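Local coordinates for protein Cys-Gly metallodipeptidase DUG1 (Saccharomyces cerevisiae, PDB 4G1P) that hydrolyses the dipeptide Cys-Gly as a metal-dependent M20-family peptidase and serves as the catalytic component of the glutathione-degrading complex, at residues A[247-250]-A[251-254]; A[290-293]-A[294-298]; A[305-308]-A[309-313]. All coordinates share one frame; numbering follows the deposited sequence.

Contact 1. Residues A[247-250]-A[251-254]; sequences DLMQ and VLGS
The amide of V251 reaches back one turn to the carbonyl of D247, V251 N to D247 O at 2.9 Å, and L252 N repeats this regular helical bond on L248 O at 2.9 Å. The third bond of the series is already bent: G253 N meets M249 O at 2.9 Å with an N-H...O angle of 132°, standing above the carbonyl plane, as the chain leaves helical geometry at G253. Just beyond, S254 folds its hydroxyl back, and OG donates to V251 O at 2.6 Å. Its chi1 of 76° sets OG between the backbone N and the carbonyl carbon and so brings it back onto V251 O, which also accepts the amide of S254. Because OG is hydrogen-bonded to H365 as well, an alanine here would probably leave V251 O with the amide alone and cost H365 its link from helix 355-371 to this turn. The segments form the C-terminal end of helix 244-252, one of two helices lying against the lid-domain sheet. D247 is held by S375 and N377 through OD2, while OD1 bonds S258 of the second subunit. Apolar contact lies on the sheet side. CD2 of L252 comes in against the side of L248 CG at 3.5 Å, about equally far (3.8 Å) from L248 CD1 and L248 CD2, the two chains crossing at a slant; L248 continues onto T223 and V341, L252 onto F345. M249 joins more loosely, its CE 4.5 Å from L252 CD2, and both residues pack on M249 of the second subunit across the dimer interface.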
ATOM      1  N   ASP A 247      -1.711  10.238  13.686  1.00 23.07           N
ATOM      2  CA  ASP A 247      -1.944   9.484  14.910  1.00 23.78           C
ATOM      3  C   ASP A 247      -1.316   8.097  14.801  1.00 26.42           C
ATOM      4  O   ASP A 247      -0.619   7.641  15.718  1.00 26.53           O
ATOM      5  CB  ASP A 247      -3.441   9.368  15.192  1.00 24.77           C
ATOM      6  CG  ASP A 247      -4.117  10.727  15.294  1.00 26.46           C
ATOM      7  OD1 ASP A 247      -3.390  11.718  15.503  1.00 23.20           O
ATOM      8  OD2 ASP A 247      -5.362  10.802  15.165  1.00 23.80           O
ATOM      9  N   LEU A 248      -1.539   7.454  13.658  1.00 25.41           N
ATOM     10  CA  LEU A 248      -1.115   6.075  13.442  1.00 22.14           C
ATOM     11  C   LEU A 248       0.392   5.873  13.535  1.00 23.19           C
ATOM     12  O   LEU A 248       0.842   4.856  14.049  1.00 25.05           O
ATOM     13  CB  LEU A 248      -1.632   5.545  12.105  1.00 21.38           C
ATOM     14  CG  LEU A 248      -1.339   4.056  11.904  1.00 22.22           C
ATOM     15  CD1 LEU A 248      -2.205   3.239  12.850  1.00 20.61           C
ATOM     16  CD2 LEU A 248      -1.488   3.593  10.444  1.00 17.90           C
ATOM     17  N   MET A 249       1.175   6.828  13.044  1.00 20.13           N
ATOM     18  CA  MET A 249       2.620   6.722  13.181  1.00 21.51           C
ATOM     19  C   MET A 249       3.013   6.744  14.650  1.00 25.98           C
ATOM     20  O   MET A 249       3.966   6.087  15.071  1.00 27.58           O
ATOM     21  CB  MET A 249       3.330   7.841  12.427  1.00 18.10           C
ATOM     22  CG  MET A 249       3.003   7.862  10.940  1.00 24.42           C
ATOM     23  SD  MET A 249       3.447   6.351  10.049  1.00 26.95           S
ATOM     24  CE  MET A 249       1.946   5.357  10.107  1.00 19.54           C
ATOM     25  N   GLN A 250       2.260   7.492  15.439  1.00 22.84           N
ATOM     26  CA  GLN A 250       2.545   7.564  16.852  1.00 23.21           C
ATOM     27  C   GLN A 250       2.137   6.286  17.588  1.00 22.14           C
ATOM     28  O   GLN A 250       2.903   5.754  18.381  1.00 22.76           O
ATOM     29  CB  GLN A 250       1.932   8.833  17.448  1.00 24.57           C
ATOM     30  CG  GLN A 250       2.858  10.024  17.255  1.00 23.43           C
ATOM     31  CD  GLN A 250       2.143  11.354  17.153  1.00 35.46           C
ATOM     32  OE1 GLN A 250       0.942  11.459  17.407  1.00 39.08           O
ATOM     33  NE2 GLN A 250       2.888  12.391  16.773  1.00 41.16           N
ATOM     34  N   VAL A 251       0.946   5.778  17.310  1.00 20.96           N
ATOM     35  CA  VAL A 251       0.492   4.576  17.984  1.00 22.04           C
ATOM     36  C   VAL A 251       1.373   3.391  17.611  1.00 23.40           C
ATOM     37  O   VAL A 251       1.857   2.663  18.476  1.00 23.81           O
ATOM     38  CB  VAL A 251      -0.988   4.279  17.679  1.00 22.84           C
ATOM     39  CG1 VAL A 251      -1.358   2.886  18.140  1.00 21.97           C
ATOM     40  CG2 VAL A 251      -1.881   5.304  18.363  1.00 19.09           C
ATOM     41  N   LEU A 252       1.593   3.222  16.316  1.00 24.88           N
ATOM     42  CA  LEU A 252       2.394   2.122  15.798  1.00 23.86           C
ATOM     43  C   LEU A 252       3.824   2.237  16.280  1.00 25.20           C
ATOM     44  O   LEU A 252       4.477   1.239  16.567  1.00 27.83           O
ATOM     45  CB  LEU A 252       2.381   2.152  14.273  1.00 22.28           C
ATOM     46  CG  LEU A 252       1.730   1.003  13.515  1.00 26.47           C
ATOM     47  CD1 LEU A 252       0.709   0.275  14.380  1.00 25.82           C
ATOM     48  CD2 LEU A 252       1.103   1.530  12.235  1.00 16.96           C
ATOM     49  N   GLY A 253       4.306   3.470  16.376  1.00 25.98           N
ATOM     50  CA  GLY A 253       5.687   3.721  16.731  1.00 25.63           C
ATOM     51  C   GLY A 253       5.949   3.562  18.215  1.00 27.16           C
ATOM     52  O   GLY A 253       7.036   3.858  18.691  1.00 32.03           O
ATOM     53  N   SER A 254       4.956   3.078  18.947  1.00 25.65           N
ATOM     54  CA  SER A 254       5.058   2.986  20.389  1.00 24.63           C
ATOM     55  C   SER A 254       5.032   1.533  20.810  1.00 27.44           C
ATOM     56  O   SER A 254       4.976   1.229  22.002  1.00 29.19           O
ATOM     57  CB  SER A 254       3.884   3.710  21.045  1.00 23.00           C
ATOM     58  OG  SER A 254       2.705   2.923  20.954  1.00 21.49           O
TER

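Contact 2. Residues A[290-293]-A[294-298]; sequences EELN and AATGS
A294 N turns back onto E291 O at 2.9 Å, a bond of the i to i+3 kind whose donor stands well above the carbonyl plane; the i to i+4 alternative, to E290 O, is weak. The next amide, A295 N, shares E291 O at 3.1 Å but arrives much nearer the carbonyl plane, so one oxygen receives two successive amides; the A295 side chain packs on F237 of the second subunit. T296 N continues the i to i+4 pattern on L292 O at 2.9 Å, its CB rests over that same oxygen, and its side chain meets V241 of the second subunit. At G297 phi turns positive (89°), and a beta carbon at these angles would press on the carbonyl oxygen of T296. G297 N still bonds N293 O at 2.9 Å, from above the carbonyl plane, and S298 N adds a weak bond to the same atom at 3.4 Å. The returning chain passes beside N293, whose CB lies 3.2 Å from S298 O; with CG anti to the carbonyl carbon (chi1 -64°), the rest of that side chain also lies along it. S298 OG is bonded onward to T300. A positive-phi glycine after the last helical residue, with its amide on the carbonyl four residues earlier, is the alpha-L type of C-terminal helix cap, here closing helix 289-296.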
ATOM      1  N   GLU A 290      27.087 -14.867  10.913  1.00 32.99           N
ATOM      2  CA  GLU A 290      27.504 -14.838   9.515  1.00 28.50           C
ATOM      3  C   GLU A 290      26.497 -15.567   8.657  1.00 28.91           C
ATOM      4  O   GLU A 290      26.237 -15.179   7.524  1.00 27.63           O
ATOM      5  CB  GLU A 290      28.870 -15.494   9.338  1.00 28.14           C
ATOM      6  CG  GLU A 290      30.039 -14.645   9.789  1.00 35.67           C
ATOM      7  CD  GLU A 290      30.058 -14.414  11.293  1.00 44.40           C
ATOM      8  OE1 GLU A 290      29.594 -15.304  12.056  1.00 36.84           O
ATOM      9  OE2 GLU A 290      30.535 -13.332  11.703  1.00 45.62           O
ATOM     10  N   GLU A 291      25.943 -16.645   9.198  1.00 33.12           N
ATOM     11  CA  GLU A 291      24.915 -17.385   8.489  1.00 32.32           C
ATOM     12  C   GLU A 291      23.651 -16.539   8.427  1.00 27.95           C
ATOM     13  O   GLU A 291      23.024 -16.434   7.381  1.00 27.16           O
ATOM     14  CB  GLU A 291      24.651 -18.730   9.163  1.00 32.40           C
ATOM     15  CG  GLU A 291      25.844 -19.679   9.109  1.00 35.58           C
ATOM     16  CD  GLU A 291      25.696 -20.871  10.040  1.00 41.40           C
ATOM     17  OE1 GLU A 291      25.052 -21.870   9.642  1.00 42.24           O
ATOM     18  OE2 GLU A 291      26.227 -20.803  11.173  1.00 40.30           O
ATOM     19  N   LEU A 292      23.297 -15.920   9.545  1.00 24.86           N
ATOM     20  CA  LEU A 292      22.149 -15.026   9.577  1.00 27.34           C
ATOM     21  C   LEU A 292      22.299 -13.901   8.543  1.00 27.44           C
ATOM     22  O   LEU A 292      21.374 -13.619   7.794  1.00 26.61           O
ATOM     23  CB  LEU A 292      21.958 -14.446  10.973  1.00 27.52           C
ATOM     24  CG  LEU A 292      20.783 -13.481  11.118  1.00 27.80           C
ATOM     25  CD1 LEU A 292      19.483 -14.239  10.891  1.00 25.36           C
ATOM     26  CD2 LEU A 292      20.805 -12.811  12.489  1.00 22.77           C
ATOM     27  N   ASN A 293      23.474 -13.287   8.486  1.00 22.97           N
ATOM     28  CA  ASN A 293      23.762 -12.305   7.453  1.00 26.21           C
ATOM     29  C   ASN A 293      23.643 -12.823   6.012  1.00 27.29           C
ATOM     30  O   ASN A 293      23.351 -12.063   5.088  1.00 27.74           O
ATOM     31  CB  ASN A 293      25.153 -11.712   7.659  1.00 27.50           C
ATOM     32  CG  ASN A 293      25.262 -10.936   8.943  1.00 31.11           C
ATOM     33  OD1 ASN A 293      24.253 -10.527   9.523  1.00 30.05           O
ATOM     34  ND2 ASN A 293      26.491 -10.725   9.403  1.00 30.04           N
ATOM     35  N   ALA A 294      23.885 -14.107   5.807  1.00 27.01           N
ATOM     36  CA  ALA A 294      23.873 -14.633   4.453  1.00 25.82           C
ATOM     37  C   ALA A 294      22.439 -14.732   4.000  1.00 23.02           C
ATOM     38  O   ALA A 294      22.123 -14.464   2.848  1.00 23.28           O
ATOM     39  CB  ALA A 294      24.541 -15.986   4.401  1.00 22.73           C
ATOM     40  N   ALA A 295      21.573 -15.105   4.933  1.00 25.27           N
ATOM     41  CA  ALA A 295      20.166 -15.329   4.635  1.00 25.10           C
ATOM     42  C   ALA A 295      19.462 -13.985   4.535  1.00 25.16           C
ATOM     43  O   ALA A 295      18.517 -13.807   3.772  1.00 24.83           O
ATOM     44  CB  ALA A 295      19.541 -16.179   5.713  1.00 19.09           C
ATOM     45  N   THR A 296      19.948 -13.045   5.328  1.00 24.56           N
ATOM     46  CA  THR A 296      19.429 -11.694   5.365  1.00 22.92           C
ATOM     47  C   THR A 296      19.835 -10.885   4.133  1.00 23.24           C
ATOM     48  O   THR A 296      19.033 -10.155   3.563  1.00 25.33           O
ATOM     49  CB  THR A 296      19.910 -11.009   6.629  1.00 19.76           C
ATOM     50  OG1 THR A 296      18.944 -11.230   7.661  1.00 21.16           O
ATOM     51  CG2 THR A 296      20.034  -9.575   6.415  1.00 21.89           C
ATOM     52  N   GLY A 297      21.076 -11.043   3.701  1.00 24.11           N
ATOM     53  CA  GLY A 297      21.552 -10.310   2.551  1.00 21.56           C
ATOM     54  C   GLY A 297      22.127  -8.993   3.011  1.00 23.01           C
ATOM     55  O   GLY A 297      22.357  -8.090   2.215  1.00 24.80           O
ATOM     56  N   SER A 298      22.371  -8.896   4.311  1.00 23.94           N
ATOM     57  CA  SER A 298      22.916  -7.686   4.894  1.00 24.16           C
ATOM     58  C   SER A 298      23.595  -7.962   6.241  1.00 24.51           C
ATOM     59  O   SER A 298      23.619  -9.095   6.714  1.00 26.85           O
ATOM     60  CB  SER A 298      21.796  -6.666   5.081  1.00 25.03           C
ATOM     61  OG  SER A 298      21.068  -6.929   6.272  1.00 25.07           O
TER

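Contact 3. Residues A[305-308]-A[309-313]; sequences KKED and ILMHR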
ATOM      1  N   LYS A 305      25.875 -12.770  19.484  1.00 36.30           N
ATOM      2  CA  LYS A 305      26.076 -14.033  20.176  1.00 38.48           C
ATOM      3  C   LYS A 305      25.098 -15.099  19.701  1.00 33.33           C
ATOM      4  O   LYS A 305      23.894 -14.857  19.632  1.00 32.07           O
ATOM      5  CB  LYS A 305      25.957 -13.847  21.694  1.00 43.27           C
ATOM      6  CG  LYS A 305      27.232 -13.376  22.386  1.00 47.33           C
ATOM      7  CD  LYS A 305      27.146 -13.597  23.902  1.00 51.97           C
ATOM      8  CE  LYS A 305      26.918 -15.077  24.244  1.00 51.84           C
ATOM      9  NZ  LYS A 305      26.736 -15.323  25.714  1.00 55.59           N
ATOM     10  N   LYS A 306      25.633 -16.279  19.397  1.00 31.29           N
ATOM     11  CA  LYS A 306      24.853 -17.392  18.878  1.00 29.77           C
ATOM     12  C   LYS A 306      23.676 -17.676  19.781  1.00 30.50           C
ATOM     13  O   LYS A 306      22.547 -17.822  19.319  1.00 29.33           O
ATOM     14  CB  LYS A 306      25.724 -18.647  18.752  1.00 32.60           C
ATOM     15  CG  LYS A 306      24.944 -19.921  18.426  1.00 36.45           C
ATOM     16  CD  LYS A 306      25.834 -21.171  18.419  1.00 41.36           C
ATOM     17  CE  LYS A 306      25.738 -21.949  19.737  1.00 40.80           C
ATOM     18  NZ  LYS A 306      26.769 -23.013  19.843  1.00 38.27           N
ATOM     19  N   GLU A 307      23.952 -17.729  21.077  1.00 34.56           N
ATOM     20  CA  GLU A 307      22.928 -18.013  22.073  1.00 37.47           C
ATOM     21  C   GLU A 307      21.817 -16.974  21.996  1.00 30.70           C
ATOM     22  O   GLU A 307      20.635 -17.290  22.147  1.00 27.62           O
ATOM     23  CB  GLU A 307      23.551 -18.037  23.476  1.00 44.28           C
ATOM     24  CG  GLU A 307      22.566 -18.336  24.602  1.00 50.52           C
ATOM     25  CD  GLU A 307      23.167 -18.146  25.992  1.00 64.02           C
ATOM     26  OE1 GLU A 307      23.697 -17.045  26.273  1.00 62.78           O
ATOM     27  OE2 GLU A 307      23.107 -19.101  26.803  1.00 68.05           O
ATOM     28  N   ASP A 308      22.206 -15.733  21.734  1.00 33.67           N
ATOM     29  CA  ASP A 308      21.249 -14.637  21.679  1.00 33.79           C
ATOM     30  C   ASP A 308      20.383 -14.687  20.436  1.00 30.52           C
ATOM     31  O   ASP A 308      19.157 -14.570  20.525  1.00 30.44           O
ATOM     32  CB  ASP A 308      21.967 -13.298  21.770  1.00 38.44           C
ATOM     33  CG  ASP A 308      22.396 -12.973  23.184  1.00 41.42           C
ATOM     34  OD1 ASP A 308      21.624 -13.299  24.121  1.00 35.21           O
ATOM     35  OD2 ASP A 308      23.502 -12.400  23.344  1.00 40.29           O
ATOM     36  N   ILE A 309      21.024 -14.853  19.282  1.00 26.76           N
ATOM     37  CA  ILE A 309      20.297 -14.999  18.035  1.00 24.43           C
ATOM     38  C   ILE A 309      19.295 -16.137  18.173  1.00 28.52           C
ATOM     39  O   ILE A 309      18.125 -15.997  17.819  1.00 26.19           O
ATOM     40  CB  ILE A 309      21.228 -15.311  16.870  1.00 26.26           C
ATOM     41  CG1 ILE A 309      22.243 -14.187  16.679  1.00 28.55           C
ATOM     42  CG2 ILE A 309      20.425 -15.498  15.607  1.00 25.16           C
ATOM     43  CD1 ILE A 309      23.427 -14.568  15.807  1.00 27.87           C
ATOM     44  N   LEU A 310      19.746 -17.259  18.723  1.00 26.69           N
ATOM     45  CA  LEU A 310      18.877 -18.418  18.800  1.00 24.72           C
ATOM     46  C   LEU A 310      17.718 -18.166  19.758  1.00 25.46           C
ATOM     47  O   LEU A 310      16.561 -18.444  19.430  1.00 23.95           O
ATOM     48  CB  LEU A 310      19.659 -19.687  19.150  1.00 24.69           C
ATOM     49  CG  LEU A 310      20.756 -20.108  18.159  1.00 28.01           C
ATOM     50  CD1 LEU A 310      21.595 -21.240  18.722  1.00 29.06           C
ATOM     51  CD2 LEU A 310      20.195 -20.493  16.794  1.00 24.25           C
ATOM     52  N   MET A 311      18.018 -17.605  20.921  1.00 22.91           N
ATOM     53  CA  MET A 311      16.979 -17.410  21.925  1.00 25.90           C
ATOM     54  C   MET A 311      15.967 -16.337  21.549  1.00 25.99           C
ATOM     55  O   MET A 311      14.791 -16.419  21.922  1.00 23.52           O
ATOM     56  CB  MET A 311      17.584 -17.142  23.300  1.00 31.62           C
ATOM     57  CG  MET A 311      18.173 -18.395  23.934  1.00 34.26           C
ATOM     58  SD  MET A 311      18.533 -18.145  25.670  1.00 51.10           S
ATOM     59  CE  MET A 311      19.513 -16.649  25.577  1.00 41.91           C
ATOM     60  N   HIS A 312      16.421 -15.345  20.795  1.00 24.43           N
ATOM     61  CA  HIS A 312      15.511 -14.322  20.325  1.00 25.44           C
ATOM     62  C   HIS A 312      14.704 -14.739  19.090  1.00 28.67           C
ATOM     63  O   HIS A 312      13.649 -14.162  18.831  1.00 26.29           O
ATOM     64  CB  HIS A 312      16.226 -12.978  20.153  1.00 29.62           C
ATOM     65  CG  HIS A 312      16.417 -12.252  21.448  1.00 31.44           C
ATOM     66  ND1 HIS A 312      17.630 -12.192  22.100  1.00 33.54           N
ATOM     67  CD2 HIS A 312      15.531 -11.605  22.240  1.00 28.22           C
ATOM     68  CE1 HIS A 312      17.487 -11.520  23.227  1.00 30.84           C
ATOM     69  NE2 HIS A 312      16.223 -11.155  23.337  1.00 26.80           N
ATOM     70  N   ARG A 313      15.176 -15.746  18.349  1.00 26.51           N
ATOM     71  CA  ARG A 313      14.327 -16.389  17.340  1.00 24.69           C
ATOM     72  C   ARG A 313      13.354 -17.382  17.954  1.00 22.77           C
ATOM     73  O   ARG A 313      12.268 -17.572  17.431  1.00 21.80           O
ATOM     74  CB  ARG A 313      15.137 -17.178  16.322  1.00 26.15           C
ATOM     75  CG  ARG A 313      16.165 -16.402  15.577  1.00 32.95           C
ATOM     76  CD  ARG A 313      17.069 -17.367  14.839  1.00 32.90           C
ATOM     77  NE  ARG A 313      16.385 -17.959  13.699  1.00 30.99           N
ATOM     78  CZ  ARG A 313      16.873 -17.948  12.469  1.00 30.93           C
ATOM     79  NH1 ARG A 313      18.050 -17.393  12.244  1.00 34.19           N
ATOM     80  NH2 ARG A 313      16.194 -18.500  11.473  1.00 36.24           N
TER
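The close-packed part of this turn is built largely of carbon chains, where K306 and E307 meet the residues one turn on, with the buried I309 and L310 as its inner side. The E307 and M311 side chains run side by side in the same direction, the terminal methyl CE of M311 3.6 Å from E307 CG; the bend at chi3 of M311 (-52°) swings the methyl back toward the glutamate chain. L310 crosses K306 at a slant, its CD1 3.6 Å from K306 CG, and the lysine runs on to the carbonyl of I285. I309 sets CG1 3.4 Å from K305 O, and the I309 side chain also packs on F287 and L292 of its own chain and on V240 of the second subunit. These residues make the first turns of helix 306-314, with K305 at the N-cap position and its carbonyl accepting I309 N at 2.9 Å. On D308 O two donors of H312 converge from opposite faces of the carbonyl plane: the backbone N at 2.9 Å and, less straight at 137°, ring ND1 at 3.2 Å. This second bond helps fix the rotation of the imidazole, which stacks on Y303. The solvent side is looser. There the end of K305 leads away from 309-313, and its NZ forms a rather long salt bridge (3.5 Å) with E307 OE1.

Contacts 2 and 3 are neighbours, lying on consecutive helices with centres about 14 Å apart. L292 joins them directly: its CD1 lies 3.7 Å from R313 NH1, and its CD2 is 4.1 Å from I309 CG2. Both L292 and I309 also reach V240 of the second subunit, so the two helices share one patch of the dimer interface. Contact 1, on helix 244-252, stands apart; its centre is about 30 Å from that of contact 2 and about 28 Å from that of contact 3, and its nearest atoms stay about 17 Å from contact 3. It meets the second subunit separately. All three lie away from the zinc ions and the bound cysteine and glycine.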